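Local coordinates for protein monovalent Na+/H+ antiporter subunit D (Dietzia sp. DQ12-45-1b, PDB 7D3U) that probably works as a membrane-embedded subunit of the Mrp complex, a giant bacterial pump that exchanges sodium ions for protons, at residues Phe130-Phe135 and Thr175-Gly180; Gly345-Arg350 and Arg524-Ala529; Tyr351-Leu356 and Thr441-Leu446. All blocks are in the same frame, centred on the assembly; numbering follows the deposited sequence.

Contact 1 (Phe130-Phe135 and Thr175-Gly180); sequences FNFFVF and TILLIG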
# COMPACT_ATOMS: atom_id res chain seq x y z
N PHE A 130 18.29 -0.78 -10.52
CA PHE A 130 18.30 -2.07 -9.84
C PHE A 130 18.50 -1.91 -8.34
O PHE A 130 17.87 -2.63 -7.55
CB PHE A 130 19.37 -2.99 -10.41
CG PHE A 130 19.49 -4.30 -9.68
CD1 PHE A 130 18.59 -5.32 -9.92
CD2 PHE A 130 20.48 -4.49 -8.73
CE1 PHE A 130 18.69 -6.52 -9.24
CE2 PHE A 130 20.58 -5.69 -8.05
CZ PHE A 130 19.68 -6.70 -8.31
N ASN A 131 19.37 -1.00 -7.93
CA ASN A 131 19.54 -0.77 -6.50
C ASN A 131 18.28 -0.17 -5.89
O ASN A 131 18.01 -0.37 -4.70
CB ASN A 131 20.75 0.13 -6.24
CG ASN A 131 20.84 0.57 -4.80
OD1 ASN A 131 21.18 -0.22 -3.92
ND2 ASN A 131 20.55 1.83 -4.55
N PHE A 132 17.49 0.55 -6.69
CA PHE A 132 16.18 0.97 -6.20
C PHE A 132 15.29 -0.23 -5.92
O PHE A 132 14.57 -0.25 -4.92
CB PHE A 132 15.50 1.90 -7.21
CG PHE A 132 14.06 2.16 -6.89
CD1 PHE A 132 13.71 3.13 -5.98
CD2 PHE A 132 13.06 1.41 -7.49
CE1 PHE A 132 12.38 3.36 -5.68
CE2 PHE A 132 11.74 1.63 -7.18
CZ PHE A 132 11.40 2.61 -6.27
N PHE A 133 15.32 -1.24 -6.79
CA PHE A 133 14.57 -2.47 -6.54
C PHE A 133 15.07 -3.15 -5.27
O PHE A 133 14.27 -3.61 -4.44
CB PHE A 133 14.68 -3.39 -7.75
CG PHE A 133 14.55 -4.85 -7.43
CD1 PHE A 133 13.31 -5.45 -7.33
CD2 PHE A 133 15.68 -5.64 -7.23
CE1 PHE A 133 13.19 -6.80 -7.05
CE2 PHE A 133 15.56 -6.98 -6.94
CZ PHE A 133 14.32 -7.56 -6.85
N VAL A 134 16.39 -3.23 -5.11
CA VAL A 134 16.97 -3.85 -3.92
C VAL A 134 16.51 -3.13 -2.67
O VAL A 134 16.14 -3.76 -1.67
CB VAL A 134 18.50 -3.88 -4.03
CG1 VAL A 134 19.14 -3.89 -2.65
CG2 VAL A 134 18.95 -5.10 -4.82
N PHE A 135 16.50 -1.80 -2.69
CA PHE A 135 16.08 -1.05 -1.52
C PHE A 135 14.58 -1.12 -1.31
O PHE A 135 14.11 -1.02 -0.17
CB PHE A 135 16.54 0.40 -1.64
CG PHE A 135 17.89 0.65 -1.05
CD1 PHE A 135 18.17 0.27 0.25
CD2 PHE A 135 18.89 1.24 -1.80
CE1 PHE A 135 19.42 0.49 0.79
CE2 PHE A 135 20.14 1.46 -1.26
CZ PHE A 135 20.40 1.08 0.04
N THR A 175 8.86 -8.49 -8.75
CA THR A 175 9.44 -9.26 -9.84
C THR A 175 9.12 -8.64 -11.20
O THR A 175 9.94 -8.72 -12.12
CB THR A 175 8.94 -10.70 -9.78
OG1 THR A 175 9.21 -11.24 -8.48
CG2 THR A 175 9.67 -11.53 -10.80
N ILE A 176 7.96 -8.00 -11.34
CA ILE A 176 7.68 -7.28 -12.58
C ILE A 176 8.62 -6.09 -12.72
O ILE A 176 9.11 -5.80 -13.82
CB ILE A 176 6.20 -6.84 -12.61
CG1 ILE A 176 5.30 -8.06 -12.80
CG2 ILE A 176 5.97 -5.85 -13.73
CD1 ILE A 176 3.83 -7.72 -12.80
N LEU A 177 8.91 -5.40 -11.62
CA LEU A 177 9.91 -4.34 -11.64
C LEU A 177 11.27 -4.88 -12.04
O LEU A 177 12.02 -4.24 -12.79
CB LEU A 177 9.98 -3.66 -10.27
CG LEU A 177 10.32 -2.17 -10.17
CD1 LEU A 177 10.11 -1.71 -8.74
CD2 LEU A 177 11.75 -1.89 -10.59
N LEU A 178 11.62 -6.07 -11.54
CA LEU A 178 12.90 -6.67 -11.88
C LEU A 178 12.97 -7.03 -13.36
O LEU A 178 14.00 -6.81 -14.01
CB LEU A 178 13.15 -7.91 -11.02
CG LEU A 178 14.48 -8.61 -11.25
CD1 LEU A 178 15.61 -7.68 -10.85
CD2 LEU A 178 14.53 -9.90 -10.47
N ILE A 179 11.89 -7.58 -13.91
CA ILE A 179 11.86 -7.90 -15.33
C ILE A 179 11.94 -6.63 -16.17
O ILE A 179 12.59 -6.59 -17.22
CB ILE A 179 10.60 -8.72 -15.67
CG1 ILE A 179 10.64 -10.06 -14.95
CG2 ILE A 179 10.48 -8.94 -17.17
CD1 ILE A 179 9.43 -10.92 -15.20
N GLY A 180 11.28 -5.55 -15.72
CA GLY A 180 11.38 -4.29 -16.43
C GLY A 180 12.79 -3.73 -16.42
O GLY A 180 13.28 -3.23 -17.43
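F130, F132 and F133 of helix 129-146 face L177 and L178 of helix 157-187, and together they pair two predicted transmembrane helices running nearly antiparallel. Over these short segments the axes come within 10.1 Å at an angle of 168°, with F133 and L178 the residues whose CA atoms lie closest. One methyl, CD1 of L178, serves two rings in different ways. It sits over one face of F133, offset toward the rim, in a CH-pi contact 4.2 Å from the ring centroid. The same methyl meets the edge of F130, close to the ring plane, with CE1 of F130 3.7 Å from CD1 of L178. The side chains of F130 and L178 run side by side and point the same way. With its CG anti to the backbone N (chi1 -178°), L178 carries its CD1 out to both rings, while its CB comes up to CE1 of F133. L177 works on the other flank: its CD1 lies at the edge of the F132 ring, 4.0 Å from CE2 of F132, and the two side chains cross at about a right angle. Its second methyl, CD2, reaches CB of F133.

Beyond the pair, F132 also packs on I252 and A256 of helix 249-263 and on L217 of helix 204-221. On another flank F130 stacks on F71 of subunit C, and L178 touches L41 of that same subunit. All five residues are buried and join through carbon alone, so the two helices are held here by shape and by aromatic-aliphatic dispersion, with no polar pair between these two segments.

Contact 2 (Gly345-Arg350 and Arg524-Ala529); sequences GAIEVR and RRIGLA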
# COMPACT_ATOMS: atom_id res chain seq x y z
N GLY A 345 -6.70 5.02 14.47
CA GLY A 345 -5.95 3.95 15.10
C GLY A 345 -5.92 4.05 16.61
O GLY A 345 -5.85 3.04 17.31
N ALA A 346 -5.97 5.28 17.14
CA ALA A 346 -6.02 5.45 18.59
C ALA A 346 -7.37 5.05 19.17
O ALA A 346 -7.46 4.77 20.37
CB ALA A 346 -5.72 6.90 18.96
N ILE A 347 -8.41 5.01 18.34
CA ILE A 347 -9.70 4.52 18.80
C ILE A 347 -9.73 3.00 18.81
O ILE A 347 -10.22 2.38 19.75
CB ILE A 347 -10.83 5.10 17.93
CG1 ILE A 347 -10.92 6.61 18.13
CG2 ILE A 347 -12.15 4.44 18.25
CD1 ILE A 347 -11.89 7.28 17.20
N GLU A 348 -9.19 2.38 17.76
CA GLU A 348 -9.15 0.92 17.69
C GLU A 348 -8.25 0.31 18.75
O GLU A 348 -8.35 -0.89 19.01
CB GLU A 348 -8.69 0.48 16.30
CG GLU A 348 -9.76 0.56 15.24
CD GLU A 348 -9.42 -0.24 14.00
OE1 GLU A 348 -8.34 -0.87 13.98
OE2 GLU A 348 -10.23 -0.25 13.05
N VAL A 349 -7.38 1.10 19.37
CA VAL A 349 -6.51 0.57 20.41
C VAL A 349 -7.25 0.52 21.74
O VAL A 349 -7.15 -0.46 22.49
CB VAL A 349 -5.22 1.41 20.50
CG1 VAL A 349 -4.56 1.23 21.86
CG2 VAL A 349 -4.27 1.02 19.39
N ARG A 350 -8.02 1.57 22.06
CA ARG A 350 -8.74 1.62 23.33
C ARG A 350 -10.16 1.08 23.22
O ARG A 350 -10.66 0.52 24.20
CB ARG A 350 -8.77 3.05 23.85
CG ARG A 350 -7.43 3.58 24.32
CD ARG A 350 -6.63 2.51 25.04
NE ARG A 350 -5.45 3.07 25.68
CZ ARG A 350 -4.31 2.40 25.86
NH1 ARG A 350 -4.21 1.15 25.45
NH2 ARG A 350 -3.29 2.99 26.46
N ARG A 524 -13.04 8.74 29.48
CA ARG A 524 -11.88 9.11 28.67
C ARG A 524 -10.89 7.95 28.69
O ARG A 524 -10.11 7.81 29.64
CB ARG A 524 -11.26 10.39 29.19
CG ARG A 524 -10.12 10.93 28.34
CD ARG A 524 -9.74 12.33 28.78
NE ARG A 524 -8.87 13.00 27.82
CZ ARG A 524 -7.54 12.99 27.89
NH1 ARG A 524 -6.93 12.36 28.88
NH2 ARG A 524 -6.82 13.62 26.97
N ARG A 525 -10.92 7.13 27.65
CA ARG A 525 -10.00 6.00 27.54
C ARG A 525 -8.67 6.38 26.91
O ARG A 525 -7.61 5.96 27.38
CB ARG A 525 -10.64 4.87 26.73
CG ARG A 525 -11.85 4.23 27.38
CD ARG A 525 -12.16 2.91 26.71
NE ARG A 525 -13.54 2.49 26.95
CZ ARG A 525 -14.07 1.38 26.44
NH1 ARG A 525 -13.34 0.58 25.67
NH2 ARG A 525 -15.33 1.07 26.71
N ILE A 526 -8.71 7.18 25.84
CA ILE A 526 -7.50 7.52 25.09
C ILE A 526 -6.78 8.65 25.82
O ILE A 526 -7.22 9.80 25.78
CB ILE A 526 -7.84 7.92 23.65
CG1 ILE A 526 -8.60 6.80 22.95
CG2 ILE A 526 -6.58 8.27 22.88
CD1 ILE A 526 -9.17 7.20 21.61
N GLY A 527 -5.68 8.31 26.48
CA GLY A 527 -4.89 9.30 27.17
C GLY A 527 -4.20 10.26 26.21
O GLY A 527 -4.44 10.27 25.00
N LEU A 528 -3.32 11.08 26.78
CA LEU A 528 -2.63 12.07 25.98
C LEU A 528 -1.57 11.43 25.09
O LEU A 528 -1.33 11.89 23.97
CB LEU A 528 -2.00 13.13 26.88
CG LEU A 528 -1.25 14.26 26.17
CD1 LEU A 528 -2.15 14.92 25.14
CD2 LEU A 528 -0.74 15.28 27.18
N ALA A 529 -0.93 10.36 25.57
CA ALA A 529 0.15 9.73 24.81
C ALA A 529 -0.34 9.06 23.54
O ALA A 529 0.46 8.85 22.62
CB ALA A 529 0.88 8.72 25.69
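I526 is the tightly packed part of this contact, its side chain laid against the last turns of helix 320-350. CD1 of I526 comes 3.9 Å from CG1 of I347, the two chains crossing at a slant, while CG2 of I526 faces CB of A346 at 4.2 Å. Its CG1 branch stands beside the backbone N and anti to the carbonyl carbon (chi1 -57°), and it meets CG of R350 at 3.7 Å. R350 bends at its second torsion (chi2 -39°), which keeps its aliphatic stem on I526 while the guanidinium passes the backbone O of R525 at its edge.

The arginine side is looser and partly open to solvent. CB of R350 and CB of R525 lie 3.9 Å apart, and from there R525 runs extended from CG to NE, bringing the edge of its guanidinium to R350 O. NH1 of R525 donates to that oxygen at 3.1 Å with an angle of 148° at the hydrogen, though R350 O is less surely placed in the model and the bond should be read with that caution. With an alanine at R525, R350 O is likely to lose this donor, and Y351 the arginine chain that packs on it.

E366 also holds the incoming chain, its OE2 accepting from the backbone N of I526 and more weakly from that of R525. Just after them, G527 is the N-cap of helix 528-546, so the contact sets the start of that helix beside the end of helix 320-350. A346 also packs on F97 of helix 80-101 and I347 on I429 and F430 of helix 405-430, while the chain arrives at R524 from strand 519-520.

Contact 3 (Tyr351-Leu356 and Thr441-Leu446); sequences YGPRRL and TLPEGL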
# COMPACT_ATOMS: atom_id res chain seq x y z
N TYR A 351 -10.82 1.26 22.08
CA TYR A 351 -12.20 0.83 21.92
C TYR A 351 -12.34 -0.41 21.04
O TYR A 351 -13.47 -0.87 20.83
CB TYR A 351 -13.04 1.97 21.33
CG TYR A 351 -13.22 3.14 22.27
CD1 TYR A 351 -12.29 4.17 22.31
CD2 TYR A 351 -14.31 3.21 23.12
CE1 TYR A 351 -12.45 5.24 23.16
CE2 TYR A 351 -14.48 4.28 23.97
CZ TYR A 351 -13.54 5.29 23.99
OH TYR A 351 -13.71 6.35 24.84
N GLY A 352 -11.25 -0.96 20.53
CA GLY A 352 -11.30 -2.15 19.72
C GLY A 352 -11.85 -1.89 18.33
O GLY A 352 -12.57 -0.92 18.09
N PRO A 353 -11.51 -2.76 17.38
CA PRO A 353 -12.00 -2.60 16.00
C PRO A 353 -13.48 -2.94 15.90
O PRO A 353 -13.88 -4.08 16.13
CB PRO A 353 -11.14 -3.58 15.20
CG PRO A 353 -10.04 -4.03 16.14
CD PRO A 353 -10.61 -3.91 17.51
N ARG A 354 -14.29 -1.94 15.56
CA ARG A 354 -15.72 -2.10 15.40
C ARG A 354 -16.15 -1.47 14.09
O ARG A 354 -15.36 -0.82 13.40
CB ARG A 354 -16.49 -1.47 16.57
CG ARG A 354 -16.02 -1.92 17.93
CD ARG A 354 -16.57 -1.03 19.03
NE ARG A 354 -16.08 -1.42 20.34
CZ ARG A 354 -16.62 -2.38 21.08
NH1 ARG A 354 -17.67 -3.06 20.64
NH2 ARG A 354 -16.11 -2.67 22.27
N ARG A 355 -17.42 -1.66 13.74
CA ARG A 355 -17.98 -1.05 12.54
C ARG A 355 -18.33 0.41 12.83
O ARG A 355 -18.00 0.95 13.89
CB ARG A 355 -19.21 -1.84 12.08
CG ARG A 355 -18.93 -3.30 11.78
CD ARG A 355 -19.40 -3.65 10.38
NE ARG A 355 -20.77 -3.23 10.14
CZ ARG A 355 -21.38 -3.31 8.97
NH1 ARG A 355 -20.74 -3.79 7.92
NH2 ARG A 355 -22.64 -2.90 8.84
N LEU A 356 -18.99 1.06 11.89
CA LEU A 356 -19.47 2.42 12.09
C LEU A 356 -20.87 2.36 12.69
O LEU A 356 -21.78 1.77 12.10
CB LEU A 356 -19.49 3.20 10.77
CG LEU A 356 -18.14 3.57 10.17
CD1 LEU A 356 -18.32 4.62 9.09
CD2 LEU A 356 -17.20 4.07 11.25
N THR A 441 -11.34 -4.87 23.75
CA THR A 441 -10.54 -4.12 22.80
C THR A 441 -9.71 -5.02 21.89
O THR A 441 -8.81 -4.53 21.21
CB THR A 441 -9.62 -3.15 23.53
OG1 THR A 441 -8.77 -3.88 24.42
CG2 THR A 441 -10.43 -2.16 24.34
N LEU A 442 -10.00 -6.31 21.88
CA LEU A 442 -9.27 -7.26 21.04
C LEU A 442 -10.25 -8.29 20.48
O LEU A 442 -10.91 -9.00 21.25
CB LEU A 442 -8.16 -7.94 21.84
CG LEU A 442 -6.84 -7.18 21.95
CD1 LEU A 442 -6.06 -7.68 23.16
CD2 LEU A 442 -6.03 -7.34 20.68
N PRO A 443 -10.37 -8.40 19.16
CA PRO A 443 -11.30 -9.37 18.60
C PRO A 443 -10.88 -10.79 18.94
O PRO A 443 -9.71 -11.07 19.21
CB PRO A 443 -11.22 -9.12 17.09
CG PRO A 443 -9.90 -8.47 16.89
CD PRO A 443 -9.64 -7.65 18.12
N GLU A 444 -11.85 -11.70 18.91
CA GLU A 444 -11.60 -13.09 19.26
C GLU A 444 -10.70 -13.71 18.20
O GLU A 444 -11.15 -14.01 17.09
CB GLU A 444 -12.91 -13.85 19.40
CG GLU A 444 -12.83 -15.06 20.31
CD GLU A 444 -12.52 -16.33 19.56
OE1 GLU A 444 -12.13 -17.32 20.22
OE2 GLU A 444 -12.66 -16.35 18.32
N GLY A 445 -9.44 -13.91 18.54
CA GLY A 445 -8.46 -14.38 17.58
C GLY A 445 -7.12 -13.69 17.75
O GLY A 445 -6.08 -14.22 17.35
N LEU A 446 -7.13 -12.50 18.34
CA LEU A 446 -5.92 -11.76 18.64
C LEU A 446 -5.61 -11.70 20.13
O LEU A 446 -4.50 -11.29 20.49
CB LEU A 446 -6.00 -10.33 18.11
CG LEU A 446 -5.80 -10.07 16.61
CD1 LEU A 446 -7.05 -10.42 15.84
CD2 LEU A 446 -5.42 -8.62 16.38
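The pyrrolidine rings of P353 and P443 cross at about a right angle and meet corner to corner, CD of P353 3.9 Å from CD of P443. This is a loop-on-loop contact, between the loop after helix 320-350 and the one after strand 437-438. CG of P353 is the next atom toward CD of P443, at 4.1 Å. The guanidinium of R354 is used within its own segment: NE donates to Y351 O at 2.7 Å, nearly in line with the carbonyl (170° at the oxygen), the oxygen lying 22° out of the guanidinium plane. CB of Y351 points away from residues 441-446, and its OH is hydrogen-bonded to E366.

G352 is the first residue to leave helical angles, and its positive phi (74°) swings the chain round against T441. That backbone angle by itself favours glycine, and a side chain at G352 would also run into CA of T441. CB of T441 faces the N of G352 at 4.1 Å, so the threonine packs on the turn with carbon.

R354 has a second grip, a salt bridge from NH2 to D438 on strand 437-438, tying this loop to the chain just before T441. The C subunit covers the proline end: P353 and P443 both pack on D108 of that neighbouring chain, and P353 makes backbone hydrogen bonds with it. The contact therefore lies at a subunit interface. Closest of all, the backbones themselves touch, CA of G352 lying 3.7 Å from CA of T441.

How the contacts relate
Contact 1 stands apart from the other two: its centre is about 39 Å from that of contact 2, on opposite sides of the chain's centre, and about 38 Å from that of contact 3. It also closes before either opens along the sequence. Contacts 2 and 3 have centres about 13 Å apart and touch; 351-356 continues directly from helix 320-350, and contact 3 is nested inside the long loop that contact 2 closes. NE of R525 lies 3.6 Å from CE2 of Y351, joining them. Subunit C borders contacts 1 and 3, so it meets this chain both along a buried helix pair and at the distant loops.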